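Protein (GYP1P) (Saccharomyces cerevisiae, PDB 1FKM) stimulates GTP hydrolysis by Ypt/Rab GTPases, notably Ypt1 and Ypt7, through its TBC-type GAP domain, which supplies an arginine and a glutamine finger in trans. Local coordinates at residues A[13-18]-A[40-45]; A[114-119]-A[180-185]. One frame throughout, in Å; residues are numbered along the deposited sequence.

Interaction 1: residues A[13-18]-A[40-45]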
ATOM      1  N   ASN A  13     -24.665  -3.773  -6.888  1.00 27.97           N
ATOM      2  CA  ASN A  13     -25.579  -2.780  -7.440  1.00 30.22           C
ATOM      3  C   ASN A  13     -24.927  -1.422  -7.670  1.00 29.11           C
ATOM      4  O   ASN A  13     -25.434  -0.610  -8.440  1.00 30.91           O
ATOM      5  CB  ASN A  13     -26.815  -2.639  -6.549  1.00 36.05           C
ATOM      6  CG  ASN A  13     -27.710  -3.867  -6.610  1.00 37.57           C
ATOM      7  OD1 ASN A  13     -27.988  -4.388  -7.690  1.00 40.96           O
ATOM      8  ND2 ASN A  13     -28.165  -4.331  -5.455  1.00 37.87           N
ATOM      9  N   ILE A  14     -23.804  -1.173  -7.007  1.00 27.61           N
ATOM     10  CA  ILE A  14     -23.090   0.081  -7.199  1.00 26.00           C
ATOM     11  C   ILE A  14     -22.194  -0.063  -8.424  1.00 26.75           C
ATOM     12  O   ILE A  14     -22.051   0.863  -9.223  1.00 26.42           O
ATOM     13  CB  ILE A  14     -22.200   0.428  -5.978  1.00 25.75           C
ATOM     14  CG1 ILE A  14     -23.077   0.832  -4.791  1.00 26.70           C
ATOM     15  CG2 ILE A  14     -21.228   1.557  -6.334  1.00 25.21           C
ATOM     16  CD1 ILE A  14     -22.297   1.147  -3.522  1.00 24.75           C
ATOM     17  N   LEU A  15     -21.628  -1.253  -8.585  1.00 23.85           N
ATOM     18  CA  LEU A  15     -20.702  -1.522  -9.676  1.00 28.00           C
ATOM     19  C   LEU A  15     -21.270  -2.060 -10.987  1.00 32.54           C
ATOM     20  O   LEU A  15     -20.725  -1.777 -12.055  1.00 32.98           O
ATOM     21  CB  LEU A  15     -19.627  -2.491  -9.183  1.00 27.23           C
ATOM     22  CG  LEU A  15     -18.814  -2.036  -7.972  1.00 25.98           C
ATOM     23  CD1 LEU A  15     -17.945  -3.185  -7.487  1.00 24.54           C
ATOM     24  CD2 LEU A  15     -17.959  -0.822  -8.349  1.00 25.00           C
ATOM     25  N   LYS A  16     -22.355  -2.824 -10.914  1.00 39.09           N
ATOM     26  CA  LYS A  16     -22.928  -3.430 -12.115  1.00 44.96           C
ATOM     27  C   LYS A  16     -24.239  -2.834 -12.618  1.00 48.12           C
ATOM     28  O   LYS A  16     -25.090  -2.419 -11.833  1.00 49.33           O
ATOM     29  CB  LYS A  16     -23.089  -4.931 -11.874  1.00 52.58           C
ATOM     30  CG  LYS A  16     -21.782  -5.593 -11.459  1.00 55.46           C
ATOM     31  CD  LYS A  16     -21.976  -7.012 -10.957  1.00 58.39           C
ATOM     32  CE  LYS A  16     -20.650  -7.590 -10.476  1.00 60.77           C
ATOM     33  NZ  LYS A  16     -20.797  -8.955  -9.900  1.00 63.10           N
ATOM     34  N   ASP A  17     -24.378  -2.792 -13.942  1.00 55.51           N
ATOM     35  CA  ASP A  17     -25.568  -2.261 -14.603  1.00 59.24           C
ATOM     36  C   ASP A  17     -25.907  -0.838 -14.149  1.00 59.50           C
ATOM     37  O   ASP A  17     -27.018  -0.578 -13.684  1.00 58.72           O
ATOM     38  CB  ASP A  17     -26.760  -3.189 -14.342  1.00 69.74           C
ATOM     39  CG  ASP A  17     -27.983  -2.828 -15.172  1.00 70.12           C
ATOM     40  OD1 ASP A  17     -27.885  -1.916 -16.022  1.00 70.12           O
ATOM     41  OD2 ASP A  17     -29.042  -3.462 -14.975  1.00 70.12           O
ATOM     42  N   LYS A  18     -24.957   0.083 -14.297  1.00 70.12           N
ATOM     43  CA  LYS A  18     -25.172   1.472 -13.884  1.00 70.12           C
ATOM     44  C   LYS A  18     -24.582   2.467 -14.895  1.00 69.32           C
ATOM     45  O   LYS A  18     -24.832   3.669 -14.819  1.00 70.12           O
ATOM     46  CB  LYS A  18     -24.546   1.695 -12.499  1.00 64.34           C
ATOM     47  CG  LYS A  18     -25.234   2.749 -11.630  1.00 67.15           C
ATOM     48  CD  LYS A  18     -25.058   4.161 -12.170  1.00 70.12           C
ATOM     49  CE  LYS A  18     -25.673   5.198 -11.243  1.00 70.12           C
ATOM     50  NZ  LYS A  18     -24.998   5.222  -9.915  1.00 70.12           N
ATOM     51  N   PRO A  40     -10.289  -5.999  -6.462  1.00 18.96           N
ATOM     52  CA  PRO A  40      -9.589  -5.631  -7.696  1.00 20.90           C
ATOM     53  C   PRO A  40     -10.220  -4.430  -8.399  1.00 22.44           C
ATOM     54  O   PRO A  40      -9.567  -3.405  -8.602  1.00 22.05           O
ATOM     55  CB  PRO A  40      -9.676  -6.906  -8.530  1.00 17.80           C
ATOM     56  CG  PRO A  40      -9.602  -7.977  -7.475  1.00 17.27           C
ATOM     57  CD  PRO A  40     -10.559  -7.448  -6.429  1.00 17.22           C
ATOM     58  N   VAL A  41     -11.493  -4.560  -8.751  1.00 21.02           N
ATOM     59  CA  VAL A  41     -12.199  -3.482  -9.436  1.00 20.24           C
ATOM     60  C   VAL A  41     -12.313  -2.202  -8.610  1.00 18.87           C
ATOM     61  O   VAL A  41     -11.994  -1.115  -9.095  1.00 19.30           O
ATOM     62  CB  VAL A  41     -13.613  -3.927  -9.851  1.00 24.99           C
ATOM     63  CG1 VAL A  41     -14.411  -2.735 -10.359  1.00 27.31           C
ATOM     64  CG2 VAL A  41     -13.514  -4.983 -10.942  1.00 30.36           C
ATOM     65  N   VAL A  42     -12.752  -2.328  -7.363  1.00 16.21           N
ATOM     66  CA  VAL A  42     -12.931  -1.158  -6.509  1.00 16.53           C
ATOM     67  C   VAL A  42     -11.638  -0.407  -6.228  1.00 14.97           C
ATOM     68  O   VAL A  42     -11.632   0.819  -6.227  1.00 15.68           O
ATOM     69  CB  VAL A  42     -13.623  -1.538  -5.175  1.00 17.23           C
ATOM     70  CG1 VAL A  42     -13.789  -0.298  -4.299  1.00 17.14           C
ATOM     71  CG2 VAL A  42     -14.992  -2.154  -5.466  1.00 17.20           C
ATOM     72  N   TRP A  43     -10.542  -1.125  -5.984  1.00 17.77           N
ATOM     73  CA  TRP A  43      -9.273  -0.451  -5.743  1.00 18.00           C
ATOM     74  C   TRP A  43      -8.852   0.351  -6.981  1.00 17.93           C
ATOM     75  O   TRP A  43      -8.363   1.475  -6.868  1.00 18.54           O
ATOM     76  CB  TRP A  43      -8.181  -1.465  -5.394  1.00 18.70           C
ATOM     77  CG  TRP A  43      -8.132  -1.838  -3.945  1.00 19.07           C
ATOM     78  CD1 TRP A  43      -9.177  -1.839  -3.051  1.00 19.15           C
ATOM     79  CD2 TRP A  43      -6.990  -2.328  -3.230  1.00 19.58           C
ATOM     80  NE1 TRP A  43      -8.746  -2.305  -1.824  1.00 21.50           N
ATOM     81  CE2 TRP A  43      -7.411  -2.611  -1.908  1.00 19.94           C
ATOM     82  CE3 TRP A  43      -5.651  -2.555  -3.579  1.00 18.43           C
ATOM     83  CZ2 TRP A  43      -6.542  -3.111  -0.937  1.00 19.23           C
ATOM     84  CZ3 TRP A  43      -4.781  -3.057  -2.607  1.00 18.97           C
ATOM     85  CH2 TRP A  43      -5.232  -3.326  -1.306  1.00 19.26           C
ATOM     86  N   LYS A  44      -9.035  -0.228  -8.162  1.00 15.84           N
ATOM     87  CA  LYS A  44      -8.660   0.464  -9.395  1.00 16.23           C
ATOM     88  C   LYS A  44      -9.528   1.699  -9.619  1.00 17.52           C
ATOM     89  O   LYS A  44      -9.048   2.718 -10.120  1.00 17.72           O
ATOM     90  CB  LYS A  44      -8.752  -0.488 -10.584  1.00 14.68           C
ATOM     91  CG  LYS A  44      -7.754  -1.644 -10.495  1.00 15.79           C
ATOM     92  CD  LYS A  44      -7.917  -2.632 -11.640  1.00 18.39           C
ATOM     93  CE  LYS A  44      -7.081  -3.894 -11.398  1.00 21.35           C
ATOM     94  NZ  LYS A  44      -7.312  -4.931 -12.444  1.00 24.13           N
ATOM     95  N   LEU A  45     -10.797   1.619  -9.232  1.00 19.36           N
ATOM     96  CA  LEU A  45     -11.697   2.762  -9.382  1.00 20.14           C
ATOM     97  C   LEU A  45     -11.349   3.862  -8.377  1.00 20.29           C
ATOM     98  O   LEU A  45     -11.269   5.034  -8.732  1.00 20.49           O
ATOM     99  CB  LEU A  45     -13.157   2.335  -9.180  1.00 21.56           C
ATOM    100  CG  LEU A  45     -13.825   1.514 -10.291  1.00 22.87           C
ATOM    101  CD1 LEU A  45     -15.129   0.913  -9.776  1.00 20.80           C
ATOM    102  CD2 LEU A  45     -14.078   2.413 -11.504  1.00 23.24           C
TER
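Helix 4-15 meets helix 39-46 at its C-terminal end: within segments 13-18 and 40-45 one side chain of the first, Leu15, makes the contact, its forked end meeting Val42 and Leu45. Each methyl has its own partner: CD1 of Leu15 lies 3.7 Å from CG2 of Val42, and CD2 of Leu15 comes to 3.6 Å from CD1 of Leu45. Both touches are methyl on methyl, and no hydrogen bond joins the two segments. Leu15 crosses Val42 at about a right angle, whereas Leu15 and Leu45 run past one another in opposite directions. In Leu15, CG stands anti to the carbonyl carbon (chi1 -58°); chi2 of 172° extends CD1 toward Val42, and CD2 branches off toward Leu45. The nearest CA atoms of the two backbones, those of Leu15 and Val42, are 8.4 Å apart. Val42 offers CG2, the branch beside its own backbone N. Val42 and Leu45, three residues apart, lie on neighbouring turns of helix 39-46, and the fork of Leu15 spans the two. The contact joins the N-terminal helix to helix 39-46 of the all-helical Rab-GAP (TBC) domain, away from the arginine and glutamine fingers. Helix 23-30 fills in beside it, Leu26 touching both Val42 and Leu45, while His38 adds a further neighbour to Leu15. Immediately after Leu15 the chain leaves helical geometry at Lys16, so the leucine that carries the contact is also the last residue of its helix. Farther round helix 39-46, Trp43 packs against helices 133-145 and 247-261.

Interaction 2: residues A[114-119]-A[180-185]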
ATOM      1  N   GLN A 114      10.204  -7.242 -10.586  1.00 18.75           N
ATOM      2  CA  GLN A 114      11.440  -6.639 -11.082  1.00 21.25           C
ATOM      3  C   GLN A 114      11.116  -5.655 -12.212  1.00 20.21           C
ATOM      4  O   GLN A 114      11.597  -4.515 -12.220  1.00 19.58           O
ATOM      5  CB  GLN A 114      12.375  -7.747 -11.590  1.00 24.97           C
ATOM      6  CG  GLN A 114      13.635  -7.293 -12.332  1.00 30.89           C
ATOM      7  CD  GLN A 114      14.710  -6.728 -11.419  1.00 33.03           C
ATOM      8  OE1 GLN A 114      14.938  -7.233 -10.318  1.00 34.82           O
ATOM      9  NE2 GLN A 114      15.393  -5.686 -11.883  1.00 32.28           N
ATOM     10  N   ARG A 115      10.294  -6.096 -13.158  1.00 20.30           N
ATOM     11  CA  ARG A 115       9.917  -5.253 -14.294  1.00 19.27           C
ATOM     12  C   ARG A 115       9.093  -4.039 -13.867  1.00 18.70           C
ATOM     13  O   ARG A 115       9.318  -2.921 -14.340  1.00 17.96           O
ATOM     14  CB  ARG A 115       9.130  -6.066 -15.328  1.00 22.12           C
ATOM     15  CG  ARG A 115       9.944  -7.143 -16.039  1.00 28.70           C
ATOM     16  CD  ARG A 115       9.156  -7.763 -17.187  1.00 31.52           C
ATOM     17  NE  ARG A 115       8.136  -8.711 -16.747  1.00 33.44           N
ATOM     18  CZ  ARG A 115       8.347 -10.014 -16.570  1.00 36.74           C
ATOM     19  NH1 ARG A 115       9.551 -10.532 -16.792  1.00 35.71           N
ATOM     20  NH2 ARG A 115       7.353 -10.809 -16.184  1.00 34.84           N
ATOM     21  N   ILE A 116       8.129  -4.263 -12.982  1.00 18.73           N
ATOM     22  CA  ILE A 116       7.286  -3.175 -12.496  1.00 19.57           C
ATOM     23  C   ILE A 116       8.111  -2.086 -11.815  1.00 18.73           C
ATOM     24  O   ILE A 116       7.978  -0.899 -12.129  1.00 20.15           O
ATOM     25  CB  ILE A 116       6.232  -3.698 -11.491  1.00 18.20           C
ATOM     26  CG1 ILE A 116       5.242  -4.618 -12.212  1.00 18.22           C
ATOM     27  CG2 ILE A 116       5.509  -2.525 -10.843  1.00 18.99           C
ATOM     28  CD1 ILE A 116       4.304  -5.390 -11.274  1.00 18.08           C
ATOM     29  N   LEU A 117       8.967  -2.490 -10.885  1.00 15.04           N
ATOM     30  CA  LEU A 117       9.779  -1.527 -10.158  1.00 15.95           C
ATOM     31  C   LEU A 117      10.813  -0.861 -11.044  1.00 17.05           C
ATOM     32  O   LEU A 117      11.110   0.322 -10.878  1.00 16.96           O
ATOM     33  CB  LEU A 117      10.473  -2.203  -8.976  1.00 17.87           C
ATOM     34  CG  LEU A 117       9.509  -2.737  -7.912  1.00 19.16           C
ATOM     35  CD1 LEU A 117      10.297  -3.447  -6.818  1.00 18.72           C
ATOM     36  CD2 LEU A 117       8.702  -1.592  -7.326  1.00 19.23           C
ATOM     37  N   TYR A 118      11.357  -1.623 -11.987  1.00 18.01           N
ATOM     38  CA  TYR A 118      12.363  -1.081 -12.891  1.00 19.95           C
ATOM     39  C   TYR A 118      11.754   0.035 -13.732  1.00 19.33           C
ATOM     40  O   TYR A 118      12.337   1.115 -13.861  1.00 20.61           O
ATOM     41  CB  TYR A 118      12.901  -2.183 -13.805  1.00 20.36           C
ATOM     42  CG  TYR A 118      13.915  -1.694 -14.813  1.00 23.24           C
ATOM     43  CD1 TYR A 118      15.157  -1.207 -14.404  1.00 22.61           C
ATOM     44  CD2 TYR A 118      13.625  -1.703 -16.177  1.00 26.75           C
ATOM     45  CE1 TYR A 118      16.092  -0.739 -15.332  1.00 27.74           C
ATOM     46  CE2 TYR A 118      14.548  -1.237 -17.116  1.00 29.07           C
ATOM     47  CZ  TYR A 118      15.778  -0.756 -16.687  1.00 29.95           C
ATOM     48  OH  TYR A 118      16.681  -0.274 -17.613  1.00 31.37           O
ATOM     49  N   LEU A 119      10.580  -0.224 -14.303  1.00 19.48           N
ATOM     50  CA  LEU A 119       9.921   0.778 -15.136  1.00 21.11           C
ATOM     51  C   LEU A 119       9.596   2.039 -14.347  1.00 20.93           C
ATOM     52  O   LEU A 119       9.783   3.154 -14.840  1.00 21.59           O
ATOM     53  CB  LEU A 119       8.641   0.212 -15.759  1.00 19.04           C
ATOM     54  CG  LEU A 119       7.925   1.185 -16.709  1.00 22.81           C
ATOM     55  CD1 LEU A 119       8.878   1.609 -17.831  1.00 22.88           C
ATOM     56  CD2 LEU A 119       6.679   0.526 -17.280  1.00 21.81           C
ATOM     57  N   TRP A 180       0.641   0.946 -13.052  1.00 16.88           N
ATOM     58  CA  TRP A 180      -0.082   2.215 -13.129  1.00 17.15           C
ATOM     59  C   TRP A 180      -0.714   2.607 -11.793  1.00 18.37           C
ATOM     60  O   TRP A 180      -0.828   3.796 -11.479  1.00 18.34           O
ATOM     61  CB  TRP A 180      -1.168   2.157 -14.211  1.00 18.30           C
ATOM     62  CG  TRP A 180      -0.621   2.076 -15.605  1.00 19.28           C
ATOM     63  CD1 TRP A 180      -0.771   1.047 -16.484  1.00 18.37           C
ATOM     64  CD2 TRP A 180       0.168   3.070 -16.278  1.00 22.41           C
ATOM     65  NE1 TRP A 180      -0.126   1.333 -17.664  1.00 22.31           N
ATOM     66  CE2 TRP A 180       0.458   2.569 -17.565  1.00 21.80           C
ATOM     67  CE3 TRP A 180       0.654   4.333 -15.917  1.00 24.49           C
ATOM     68  CZ2 TRP A 180       1.214   3.287 -18.500  1.00 24.87           C
ATOM     69  CZ3 TRP A 180       1.410   5.050 -16.851  1.00 25.71           C
ATOM     70  CH2 TRP A 180       1.678   4.521 -18.125  1.00 24.67           C
ATOM     71  N   CYS A 181      -1.144   1.619 -11.016  1.00 17.31           N
ATOM     72  CA  CYS A 181      -1.738   1.922  -9.718  1.00 17.79           C
ATOM     73  C   CYS A 181      -0.653   2.297  -8.718  1.00 18.67           C
ATOM     74  O   CYS A 181      -0.855   3.183  -7.886  1.00 18.45           O
ATOM     75  CB  CYS A 181      -2.575   0.741  -9.218  1.00 19.69           C
ATOM     76  SG  CYS A 181      -4.107   0.539 -10.193  1.00 20.74           S
ATOM     77  N   LEU A 182       0.500   1.635  -8.798  1.00 17.15           N
ATOM     78  CA  LEU A 182       1.613   1.973  -7.912  1.00 19.02           C
ATOM     79  C   LEU A 182       1.996   3.411  -8.236  1.00 18.98           C
ATOM     80  O   LEU A 182       2.282   4.215  -7.346  1.00 18.00           O
ATOM     81  CB  LEU A 182       2.829   1.078  -8.183  1.00 22.61           C
ATOM     82  CG  LEU A 182       4.126   1.492  -7.473  1.00 22.53           C
ATOM     83  CD1 LEU A 182       3.949   1.354  -5.963  1.00 23.77           C
ATOM     84  CD2 LEU A 182       5.280   0.628  -7.954  1.00 23.72           C
ATOM     85  N   THR A 183       2.003   3.727  -9.529  1.00 19.23           N
ATOM     86  CA  THR A 183       2.359   5.067  -9.977  1.00 18.72           C
ATOM     87  C   THR A 183       1.392   6.104  -9.409  1.00 19.21           C
ATOM     88  O   THR A 183       1.819   7.144  -8.903  1.00 19.93           O
ATOM     89  CB  THR A 183       2.382   5.140 -11.524  1.00 21.59           C
ATOM     90  OG1 THR A 183       3.421   4.282 -12.022  1.00 21.25           O
ATOM     91  CG2 THR A 183       2.653   6.572 -12.001  1.00 21.57           C
ATOM     92  N   LYS A 184       0.095   5.814  -9.472  1.00 17.18           N
ATOM     93  CA  LYS A 184      -0.919   6.737  -8.958  1.00 18.91           C
ATOM     94  C   LYS A 184      -0.763   6.941  -7.457  1.00 19.38           C
ATOM     95  O   LYS A 184      -0.943   8.050  -6.955  1.00 19.93           O
ATOM     96  CB  LYS A 184      -2.334   6.210  -9.249  1.00 27.60           C
ATOM     97  CG  LYS A 184      -2.812   6.412 -10.676  1.00 35.41           C
ATOM     98  CD  LYS A 184      -3.037   7.888 -10.976  1.00 42.45           C
ATOM     99  CE  LYS A 184      -3.519   8.103 -12.409  1.00 46.65           C
ATOM    100  NZ  LYS A 184      -3.673   9.553 -12.723  1.00 48.52           N
ATOM    101  N   LEU A 185      -0.435   5.867  -6.741  1.00 18.75           N
ATOM    102  CA  LEU A 185      -0.255   5.939  -5.293  1.00 20.69           C
ATOM    103  C   LEU A 185       0.906   6.860  -4.941  1.00 21.27           C
ATOM    104  O   LEU A 185       0.749   7.810  -4.175  1.00 21.76           O
ATOM    105  CB  LEU A 185       0.033   4.548  -4.716  1.00 24.63           C
ATOM    106  CG  LEU A 185       0.278   4.519  -3.202  1.00 28.16           C
ATOM    107  CD1 LEU A 185      -1.016   4.884  -2.480  1.00 28.84           C
ATOM    108  CD2 LEU A 185       0.757   3.132  -2.774  1.00 29.01           C
TER
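Leu182 on helix 168-186 reaches Ile116 and Leu117 on helix 107-123, joining two helices of the all-helical TBC domain by a small, wholly apolar contact in its interior. Along the second helix, Trp180 comes first; its indole turns to helix 57-74, where NE1 hydrogen-bonds to the carbonyl O of Lys64. Cys181 is next in line. At Leu182 the side chain heads for the other helix. CG is anti to the backbone N (chi1 170°), and chi2 of 65° sets CD2 as the methyl that does the touching. This one atom serves two neighbours in sequence: it lies 4.3 Å from CG2 of Ile116, the branch methyl on the beta carbon, and also meets a terminal methyl of Leu117. The backbones approach most closely at Ile116 and Leu182, with CA atoms 8.9 Å apart, and the side chain of Ile116 also packs on Glu175, Thr178 and Phe179 of helix 168-186. Past Leu182 the walk runs through Thr183 to the turn at 184-185, where no side chain reaches the other segment. Earlier on helix 168-186, Glu175 OE2 makes a salt bridge with Arg115 NH2, a polar tie between the same two helices. The side chain of Leu117 is about 9 Å from that of the glutamine finger Gln131 and about 11 Å from that of the arginine finger Arg96. Ile116 heads for helix 168-186 from its CB, whereas Leu117 leaves its backbone across that direction and turns its CD2 in; its fork crosses that of Leu182 at about a right angle, CD2 of Leu117 standing 4.1 Å from CD2 of Leu182.

Both contacts are apolar helix packing without a hydrogen bond across the segments, but they lie at different depths. Interaction 1 is about 20 Å from the centre of the chain and has a partly exposed leucine on the N-terminal helix, beyond which the chain runs into exposed loop. Interaction 2, at about 12 Å, joins two continuing helices through three buried residues and lies nearer the catalytic fingers. One leucine bridges two partners in each: in 13-18/40-45 it uses two methyls, in 114-119/180-185 a single one. No helix is shared, yet the two meet where Lys44 CG packs 4.3 Å from Cys181 SG, bringing helix 39-46 against helix 168-186.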